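Local coordinates for protein putative hydrolase (Shewanella frigidimarina, PDB 3LHO) that probably acts as an iron-dependent dioxygenase of the 2-oxoadipate dioxygenase/decarboxylase family, and here holds a nickel ion in its metal site, at residues Pro22-Ile27 with Cys232-Ala237; Ala11-Asp16 with Asn164-Ser169; Ala185-Gly190 with Gly197-Gly202. All blocks are in the same frame, centred on the assembly; numbering follows the deposited sequence.

Interactions 1 and 2 lie in the core, and interaction 3 sits at the surface. The first two hold the same layer: the consecutive helices 6-20 and 22-32 rest on the neighbouring strands 165-169 and 235-239 of one sheet, the centres of the two contacts lie about 9 Å apart, and their strands supply His165 and Glu235 to one nickel ion. A hydrogen bond from Thr167 OG1 to Glu235 OE1, 2.7 Å, ties the strands at the site. Both are apolar and aromatic across helix and sheet, whereas interaction 3 is a charged pair between side chains. It is joined to interaction 1 by Leu186, whose CD2 lies 3.6 Å from Ile27 CG2, but does not touch interaction 2.

Interaction 1 of 3, residues Pro22-Ile27 with Cys232-Ala237; sequences PSAAKI and CFYEFA. With NI (nickel (II) ion), chain B.
Ala24 lies over one face of the Tyr234 ring while Ile27, one helical turn further on, meets the same ring at its edge, so one ring contacts two positions a turn apart on the helix. The methyl of Ala24 makes a CH-pi contact: CB is 3.8 Å from the centroid of the Tyr234 ring and only 16° off its normal. Ile27 CG2 approaches in the plane of that ring, 3.6 Å from Tyr234 CE2, and the two side chains run past each other in opposite directions. Because chi1 of Ile27 is -65°, CG2 lies trans to the backbone N and also reaches the edge of a second ring, 3.9 Å from Phe236 CZ. All four residues are buried, and no hydrogen bond crosses the interface. Between the two aromatics, Glu235 has its extended side chain on the other side of the strand, where OE1 binds nickel at 2.2 Å and OE2 accepts a bond from water 1 at 2.6 Å. His41 and His165 complete the protein ligands. This alternation, apolar rings against a helix and a carboxylate on the metal, fits the two-histidine, one-carboxylate site of the glyoxalase-clan fold to which the family belongs.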
loop_
_atom_site.group_PDB
_atom_site.type_symbol
_atom_site.label_atom_id
_atom_site.label_comp_id
_atom_site.label_asym_id
_atom_site.label_seq_id
_atom_site.Cartn_x
_atom_site.Cartn_y
_atom_site.Cartn_z
ATOM N N PRO A 22 8.849 -5.380 -9.759
ATOM C CA PRO A 22 10.236 -5.226 -10.200
ATOM C C PRO A 22 10.617 -3.796 -10.541
ATOM O O PRO A 22 11.770 -3.415 -10.326
ATOM C CB PRO A 22 10.334 -6.120 -11.446
ATOM C CG PRO A 22 8.954 -6.421 -11.842
ATOM C CD PRO A 22 8.134 -6.383 -10.582
ATOM N N SER A 23 9.651 -3.009 -11.010
ATOM C CA SER A 23 9.895 -1.602 -11.286
ATOM C C SER A 23 10.411 -0.831 -10.051
ATOM O O SER A 23 11.274 0.029 -10.172
ATOM C CB SER A 23 8.627 -0.928 -11.798
ATOM O OG SER A 23 8.255 -1.460 -13.056
ATOM N N ALA A 24 9.861 -1.154 -8.888
ATOM C CA ALA A 24 10.282 -0.556 -7.655
ATOM C C ALA A 24 11.745 -0.903 -7.387
ATOM O O ALA A 24 12.533 -0.051 -6.982
ATOM C CB ALA A 24 9.338 -0.999 -6.463
ATOM N N ALA A 25 12.132 -2.139 -7.633
ATOM C CA ALA A 25 13.541 -2.475 -7.365
ATOM C C ALA A 25 14.444 -1.617 -8.267
ATOM O O ALA A 25 15.466 -1.051 -7.820
ATOM C CB ALA A 25 13.826 -3.994 -7.537
ATOM N N LYS A 26 14.040 -1.455 -9.518
ATOM C CA LYS A 26 14.874 -0.714 -10.482
ATOM C C LYS A 26 14.913 0.789 -10.168
ATOM O O LYS A 26 15.979 1.395 -10.187
ATOM C CB LYS A 26 14.398 -0.946 -11.921
ATOM C CG LYS A 26 14.539 -2.386 -12.381
ATOM C CD LYS A 26 14.085 -2.523 -13.830
ATOM C CE LYS A 26 14.144 -3.951 -14.345
ATOM N NZ LYS A 26 13.478 -4.078 -15.682
ATOM N N ILE A 27 13.754 1.379 -9.899
ATOM C CA ILE A 27 13.685 2.809 -9.595
ATOM C C ILE A 27 14.415 3.114 -8.261
ATOM O O ILE A 27 15.082 4.131 -8.159
ATOM C CB ILE A 27 12.237 3.313 -9.627
ATOM C CG1 ILE A 27 11.702 3.178 -11.066
ATOM C CG2 ILE A 27 12.141 4.780 -9.097
ATOM C CD1 ILE A 27 10.209 3.336 -11.220
ATOM N N CYS A 232 1.325 -4.132 -8.326
ATOM C CA CYS A 232 1.469 -2.842 -7.612
ATOM C C CYS A 232 2.193 -1.812 -8.450
ATOM O O CYS A 232 3.023 -2.161 -9.303
ATOM C CB CYS A 232 2.341 -3.029 -6.374
ATOM S SG CYS A 232 1.864 -4.386 -5.266
ATOM N N PHE A 233 1.897 -0.543 -8.181
ATOM C CA PHE A 233 2.742 0.558 -8.568
ATOM C C PHE A 233 3.706 0.963 -7.420
ATOM O O PHE A 233 3.549 0.521 -6.280
ATOM C CB PHE A 233 1.900 1.778 -8.983
ATOM C CG PHE A 233 0.888 2.221 -7.967
ATOM C CD1 PHE A 233 1.289 2.898 -6.815
ATOM C CD2 PHE A 233 -0.463 1.988 -8.161
ATOM C CE1 PHE A 233 0.359 3.312 -5.855
ATOM C CE2 PHE A 233 -1.402 2.407 -7.236
ATOM C CZ PHE A 233 -0.981 3.079 -6.067
ATOM N N TYR A 234 4.703 1.778 -7.791
ATOM C CA TYR A 234 5.613 2.491 -6.892
ATOM C C TYR A 234 5.215 3.968 -6.999
ATOM O O TYR A 234 5.028 4.483 -8.095
ATOM C CB TYR A 234 7.020 2.291 -7.421
ATOM C CG TYR A 234 8.223 2.536 -6.528
ATOM C CD1 TYR A 234 8.210 2.267 -5.146
ATOM C CD2 TYR A 234 9.428 2.965 -7.098
ATOM C CE1 TYR A 234 9.363 2.475 -4.361
ATOM C CE2 TYR A 234 10.570 3.143 -6.325
ATOM C CZ TYR A 234 10.538 2.872 -4.965
ATOM O OH TYR A 234 11.680 3.061 -4.221
ATOM N N GLU A 235 5.107 4.625 -5.857
ATOM C CA GLU A 235 4.571 5.969 -5.728
ATOM C C GLU A 235 5.645 6.955 -5.222
ATOM O O GLU A 235 6.663 6.534 -4.675
ATOM C CB GLU A 235 3.411 5.917 -4.759
ATOM C CG GLU A 235 2.497 7.151 -4.712
ATOM C CD GLU A 235 1.242 6.886 -3.859
ATOM O OE1 GLU A 235 1.367 6.906 -2.609
ATOM O OE2 GLU A 235 0.138 6.649 -4.425
ATOM N N PHE A 236 5.395 8.252 -5.443
ATOM C CA PHE A 236 6.318 9.359 -5.109
ATOM C C PHE A 236 5.480 10.456 -4.512
ATOM O O PHE A 236 4.431 10.775 -5.030
ATOM C CB PHE A 236 7.074 9.813 -6.373
ATOM C CG PHE A 236 7.668 8.652 -7.131
ATOM C CD1 PHE A 236 8.927 8.188 -6.825
ATOM C CD2 PHE A 236 6.927 7.966 -8.084
ATOM C CE1 PHE A 236 9.436 7.061 -7.466
ATOM C CE2 PHE A 236 7.451 6.840 -8.733
ATOM C CZ PHE A 236 8.687 6.391 -8.411
ATOM N N ALA A 237 5.908 11.023 -3.389
ATOM C CA ALA A 237 5.124 12.074 -2.740
ATOM C C ALA A 237 6.020 13.219 -2.276
ATOM O O ALA A 237 7.074 12.995 -1.669
ATOM C CB ALA A 237 4.340 11.493 -1.518
HETATM NI NI NI B . 0.002 6.067 -1.157
HETATM O O HOH W 1 -1.835 6.265 -2.714
HETATM O O HOH W 2 -0.900 7.874 -0.898
HETATM O O HOH W 3 -1.815 5.794 0.216
#

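Interaction 2 of 3, residues Ala11-Asp16 with Asn164-Ser169; sequences AALWQD and NHFTVS. With NI (nickel (II) ion), chain B.
One of the three strands that carry the nickel ligands is backed here by a helix, with Trp14 and Leu13 meeting Phe166 on the strand face turned from the ion. Trp14 and Phe166 form a T-shaped pair: the edge of the indole six-membered ring points at the phenyl face, centroids 5.0 Å apart and planes at 81°. Trp14 CE3 stands over the centre of the Phe166 ring, 3.8 Å from Phe166 CD2. Leu13 reaches the far end of the same ring, its CD2 3.8 Å from Phe166 CZ. Were Phe166 replaced by an alanine, the indole edge would probably lose its aromatic face, and a gap would open beside Leu13 CD2. One residue before Phe166, on the other strand face, His165 binds nickel through NE2 at 2.1 Å. Its CG sits between backbone N and carbonyl carbon (chi1 60°), which turns the ring to the ion. His165 ND1 donates to Asn164 OD1 at 2.8 Å, the acceptor within 5° of the imidazole plane, which helps fix the ring's rotation. Tyr17 also meets the Phe166 ring, as does Ile42 of strand 39-47; strand 165-169 runs between strands 39-47 and 235-239, with helix 6-20 packed against it.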
loop_
_atom_site.group_PDB
_atom_site.type_symbol
_atom_site.label_atom_id
_atom_site.label_comp_id
_atom_site.label_asym_id
_atom_site.label_seq_id
_atom_site.Cartn_x
_atom_site.Cartn_y
_atom_site.Cartn_z
ATOM N N ALA A 11 12.432 -4.100 5.741
ATOM C CA ALA A 11 13.277 -4.902 4.855
ATOM C C ALA A 11 12.483 -6.094 4.308
ATOM O O ALA A 11 12.520 -6.359 3.126
ATOM C CB ALA A 11 14.590 -5.399 5.553
ATOM N N ALA A 12 11.789 -6.815 5.184
ATOM C CA ALA A 12 11.077 -8.022 4.802
ATOM C C ALA A 12 9.860 -7.687 3.937
ATOM O O ALA A 12 9.565 -8.381 2.932
ATOM C CB ALA A 12 10.681 -8.825 6.067
ATOM N N LEU A 13 9.179 -6.594 4.269
ATOM C CA LEU A 13 8.057 -6.160 3.476
ATOM C C LEU A 13 8.479 -5.752 2.060
ATOM O O LEU A 13 7.792 -6.050 1.079
ATOM C CB LEU A 13 7.323 -4.986 4.161
ATOM C CG LEU A 13 5.939 -4.591 3.671
ATOM C CD1 LEU A 13 4.819 -5.609 4.068
ATOM C CD2 LEU A 13 5.570 -3.185 4.190
ATOM N N TRP A 14 9.574 -5.020 1.974
ATOM C CA TRP A 14 10.141 -4.604 0.689
ATOM C C TRP A 14 10.606 -5.786 -0.148
ATOM O O TRP A 14 10.339 -5.840 -1.343
ATOM C CB TRP A 14 11.291 -3.637 0.943
ATOM C CG TRP A 14 12.064 -3.210 -0.293
ATOM C CD1 TRP A 14 13.273 -3.704 -0.713
ATOM C CD2 TRP A 14 11.686 -2.201 -1.238
ATOM N NE1 TRP A 14 13.663 -3.067 -1.881
ATOM C CE2 TRP A 14 12.706 -2.144 -2.227
ATOM C CE3 TRP A 14 10.591 -1.342 -1.352
ATOM C CZ2 TRP A 14 12.667 -1.247 -3.300
ATOM C CZ3 TRP A 14 10.552 -0.456 -2.422
ATOM C CH2 TRP A 14 11.579 -0.414 -3.383
ATOM N N GLN A 15 11.279 -6.744 0.465
ATOM C CA GLN A 15 11.725 -7.939 -0.307
ATOM C C GLN A 15 10.541 -8.668 -0.963
ATOM O O GLN A 15 10.621 -9.106 -2.117
ATOM C CB GLN A 15 12.556 -8.935 0.531
ATOM C CG GLN A 15 14.029 -8.473 0.783
ATOM C CD GLN A 15 14.781 -8.027 -0.512
ATOM O OE1 GLN A 15 14.617 -8.626 -1.586
ATOM N NE2 GLN A 15 15.602 -6.980 -0.399
ATOM N N ASP A 16 9.443 -8.757 -0.226
ATOM C CA ASP A 16 8.225 -9.349 -0.731
ATOM C C ASP A 16 7.560 -8.516 -1.817
ATOM O O ASP A 16 7.147 -9.060 -2.848
ATOM C CB ASP A 16 7.248 -9.652 0.391
ATOM C CG ASP A 16 5.969 -10.185 -0.142
ATOM O OD1 ASP A 16 5.928 -11.335 -0.542
ATOM O OD2 ASP A 16 4.995 -9.423 -0.285
ATOM N N ASN A 164 0.668 -2.942 -0.555
ATOM C CA ASN A 164 0.053 -2.467 -1.775
ATOM C C ASN A 164 0.980 -1.512 -2.511
ATOM O O ASN A 164 1.071 -1.568 -3.732
ATOM C CB ASN A 164 -1.279 -1.771 -1.501
ATOM C CG ASN A 164 -1.930 -1.179 -2.787
ATOM O OD1 ASN A 164 -1.789 0.002 -3.063
ATOM N ND2 ASN A 164 -2.623 -2.014 -3.570
ATOM N N HIS A 165 1.663 -0.644 -1.763
ATOM C CA HIS A 165 2.758 0.173 -2.350
ATOM C C HIS A 165 3.687 0.743 -1.300
ATOM O O HIS A 165 3.316 0.864 -0.125
ATOM C CB HIS A 165 2.222 1.296 -3.273
ATOM C CG HIS A 165 1.322 2.287 -2.606
ATOM N ND1 HIS A 165 -0.047 2.136 -2.538
ATOM C CD2 HIS A 165 1.587 3.510 -2.080
ATOM C CE1 HIS A 165 -0.580 3.182 -1.942
ATOM N NE2 HIS A 165 0.394 4.034 -1.636
ATOM N N PHE A 166 4.917 1.023 -1.736
ATOM C CA PHE A 166 5.821 1.957 -1.070
ATOM C C PHE A 166 5.792 3.284 -1.802
ATOM O O PHE A 166 5.620 3.304 -3.026
ATOM C CB PHE A 166 7.224 1.438 -1.127
ATOM C CG PHE A 166 7.489 0.396 -0.125
ATOM C CD1 PHE A 166 6.889 -0.849 -0.237
ATOM C CD2 PHE A 166 8.367 0.643 0.935
ATOM C CE1 PHE A 166 7.157 -1.846 0.704
ATOM C CE2 PHE A 166 8.662 -0.379 1.851
ATOM C CZ PHE A 166 8.008 -1.580 1.762
ATOM N N THR A 167 5.995 4.366 -1.048
ATOM C CA THR A 167 6.057 5.707 -1.585
ATOM C C THR A 167 7.328 6.439 -1.171
ATOM O O THR A 167 7.576 6.619 0.029
ATOM C CB THR A 167 4.852 6.532 -1.129
ATOM O OG1 THR A 167 3.646 5.871 -1.539
ATOM C CG2 THR A 167 4.937 7.952 -1.763
ATOM N N VAL A 168 8.123 6.840 -2.166
ATOM C CA VAL A 168 9.333 7.614 -1.975
ATOM C C VAL A 168 9.057 9.014 -1.505
ATOM O O VAL A 168 8.133 9.664 -2.000
ATOM C CB VAL A 168 10.170 7.638 -3.274
ATOM C CG1 VAL A 168 11.407 8.515 -3.113
ATOM C CG2 VAL A 168 10.565 6.172 -3.643
ATOM N N SER A 169 9.836 9.479 -0.522
ATOM C CA SER A 169 9.727 10.821 -0.056
ATOM C C SER A 169 10.596 11.689 -0.954
ATOM O O SER A 169 11.847 11.619 -0.885
ATOM C CB SER A 169 10.237 10.954 1.388
ATOM O OG SER A 169 10.297 12.323 1.749
HETATM NI NI NI B . 0.002 6.067 -1.157
HETATM O O HOH W 1 -1.835 6.265 -2.714
HETATM O O HOH W 2 -0.900 7.874 -0.898
HETATM O O HOH W 3 -1.815 5.794 0.216
#

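Interaction 3 of 3, residues Ala185-Gly190 with Gly197-Gly202; sequences ALKQAG and GGEVKG
Lys187 and Glu199 make the one direct contact here, a salt bridge in which the two side chains approach from opposite directions. Its stronger bond runs from Lys187 NZ to Glu199 OE2 at 2.7 Å and uses the syn lone pair of that oxygen, on the side of OE1. The second, from Lys187 NZ to Glu199 OE1 at 2.8 Å, is weak, so the ammonium grips both oxygens unequally. Bends at chi2 (139°) and chi3 (83°) carry the lysine amine to the acid, while the glutamate chain is extended beyond CG. A second lysine bonds within the loop itself: Lys201 NZ donates to Gly198 O at 2.7 Å, nearly along the C=O direction (166°), bringing the long side chain back across its own turn. Backbone bonds close the helix. Gly190, the first residue to leave helical angles and with positive phi, ends it in a Schellman motif; its N donates to Lys187 O at 2.9 Å. With these backbone angles a CB would run into the carbonyl oxygen of Ala189, which explains the glycine. Helix 179-188 therefore ends just beyond the bridge. Leu186 and Ala189 pack on Leu30 of helix 22-32, while Val200 in the loop leading to strand 208-212 touches Ile179 and Asn183 of helix 179-188.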
loop_
_atom_site.group_PDB
_atom_site.type_symbol
_atom_site.label_atom_id
_atom_site.label_comp_id
_atom_site.label_asym_id
_atom_site.label_seq_id
_atom_site.Cartn_x
_atom_site.Cartn_y
_atom_site.Cartn_z
ATOM N N ALA A 185 13.008 12.221 -14.823
ATOM C CA ALA A 185 14.104 11.232 -14.712
ATOM C C ALA A 185 13.588 9.804 -14.906
ATOM O O ALA A 185 14.279 8.939 -15.452
ATOM C CB ALA A 185 14.819 11.339 -13.349
ATOM N N LEU A 186 12.394 9.546 -14.388
ATOM C CA LEU A 186 11.796 8.227 -14.507
ATOM C C LEU A 186 11.471 7.934 -15.974
ATOM O O LEU A 186 11.781 6.861 -16.472
ATOM C CB LEU A 186 10.517 8.142 -13.684
ATOM C CG LEU A 186 10.700 8.307 -12.177
ATOM C CD1 LEU A 186 9.338 8.209 -11.497
ATOM C CD2 LEU A 186 11.702 7.286 -11.657
ATOM N N LYS A 187 10.837 8.888 -16.639
ATOM C CA LYS A 187 10.514 8.710 -18.075
ATOM C C LYS A 187 11.775 8.565 -18.940
ATOM O O LYS A 187 11.828 7.685 -19.803
ATOM C CB LYS A 187 9.638 9.849 -18.575
ATOM C CG LYS A 187 8.211 9.731 -18.055
ATOM C CD LYS A 187 7.644 11.061 -17.654
ATOM C CE LYS A 187 7.100 11.828 -18.791
ATOM N NZ LYS A 187 6.432 13.021 -18.296
ATOM N N GLN A 188 12.782 9.400 -18.689
ATOM C CA GLN A 188 14.078 9.306 -19.391
ATOM C C GLN A 188 14.754 7.941 -19.181
ATOM O O GLN A 188 15.398 7.421 -20.098
ATOM C CB GLN A 188 15.024 10.428 -18.965
ATOM C CG GLN A 188 14.683 11.790 -19.595
ATOM C CD GLN A 188 15.493 12.948 -19.007
ATOM O OE1 GLN A 188 16.363 12.759 -18.147
ATOM N NE2 GLN A 188 15.191 14.162 -19.460
ATOM N N ALA A 189 14.575 7.339 -18.004
ATOM C CA ALA A 189 15.120 5.989 -17.728
ATOM C C ALA A 189 14.243 4.846 -18.281
ATOM O O ALA A 189 14.562 3.659 -18.101
ATOM C CB ALA A 189 15.342 5.802 -16.210
ATOM N N GLY A 190 13.118 5.189 -18.904
ATOM C CA GLY A 190 12.301 4.209 -19.616
ATOM C C GLY A 190 11.172 3.609 -18.817
ATOM O O GLY A 190 10.658 2.562 -19.183
ATOM N N GLY A 197 -5.177 10.590 -13.653
ATOM C CA GLY A 197 -5.506 11.901 -13.061
ATOM C C GLY A 197 -4.622 13.088 -13.467
ATOM O O GLY A 197 -4.664 14.106 -12.798
ATOM N N GLY A 198 -3.874 12.996 -14.576
ATOM C CA GLY A 198 -2.656 13.805 -14.777
ATOM C C GLY A 198 -1.461 13.043 -14.180
ATOM O O GLY A 198 -1.650 12.179 -13.318
ATOM N N GLU A 199 -0.242 13.323 -14.647
ATOM C CA GLU A 199 0.940 12.617 -14.139
ATOM C C GLU A 199 1.245 12.999 -12.683
ATOM O O GLU A 199 1.924 12.253 -11.990
ATOM C CB GLU A 199 2.181 12.948 -14.946
ATOM C CG GLU A 199 2.313 12.311 -16.287
ATOM C CD GLU A 199 3.742 12.453 -16.812
ATOM O OE1 GLU A 199 4.504 13.294 -16.278
ATOM O OE2 GLU A 199 4.120 11.701 -17.725
ATOM N N VAL A 200 0.809 14.194 -12.267
ATOM C CA VAL A 200 0.951 14.659 -10.885
ATOM C C VAL A 200 -0.434 14.888 -10.347
ATOM O O VAL A 200 -1.218 15.588 -10.965
ATOM C CB VAL A 200 1.744 16.001 -10.760
ATOM C CG1 VAL A 200 1.771 16.470 -9.320
ATOM C CG2 VAL A 200 3.154 15.874 -11.323
ATOM N N LYS A 201 -0.744 14.266 -9.218
ATOM C CA LYS A 201 -2.008 14.465 -8.527
ATOM C C LYS A 201 -1.755 15.422 -7.367
ATOM O O LYS A 201 -0.801 15.245 -6.600
ATOM C CB LYS A 201 -2.561 13.132 -7.999
ATOM C CG LYS A 201 -3.226 12.251 -9.057
ATOM C CD LYS A 201 -2.229 11.577 -10.008
ATOM C CE LYS A 201 -2.919 10.441 -10.798
ATOM N NZ LYS A 201 -2.120 9.931 -11.961
ATOM N N GLY A 202 -2.586 16.454 -7.267
ATOM C CA GLY A 202 -2.456 17.464 -6.229
ATOM C C GLY A 202 -1.521 18.556 -6.683
ATOM O O GLY A 202 -1.210 18.668 -7.867
#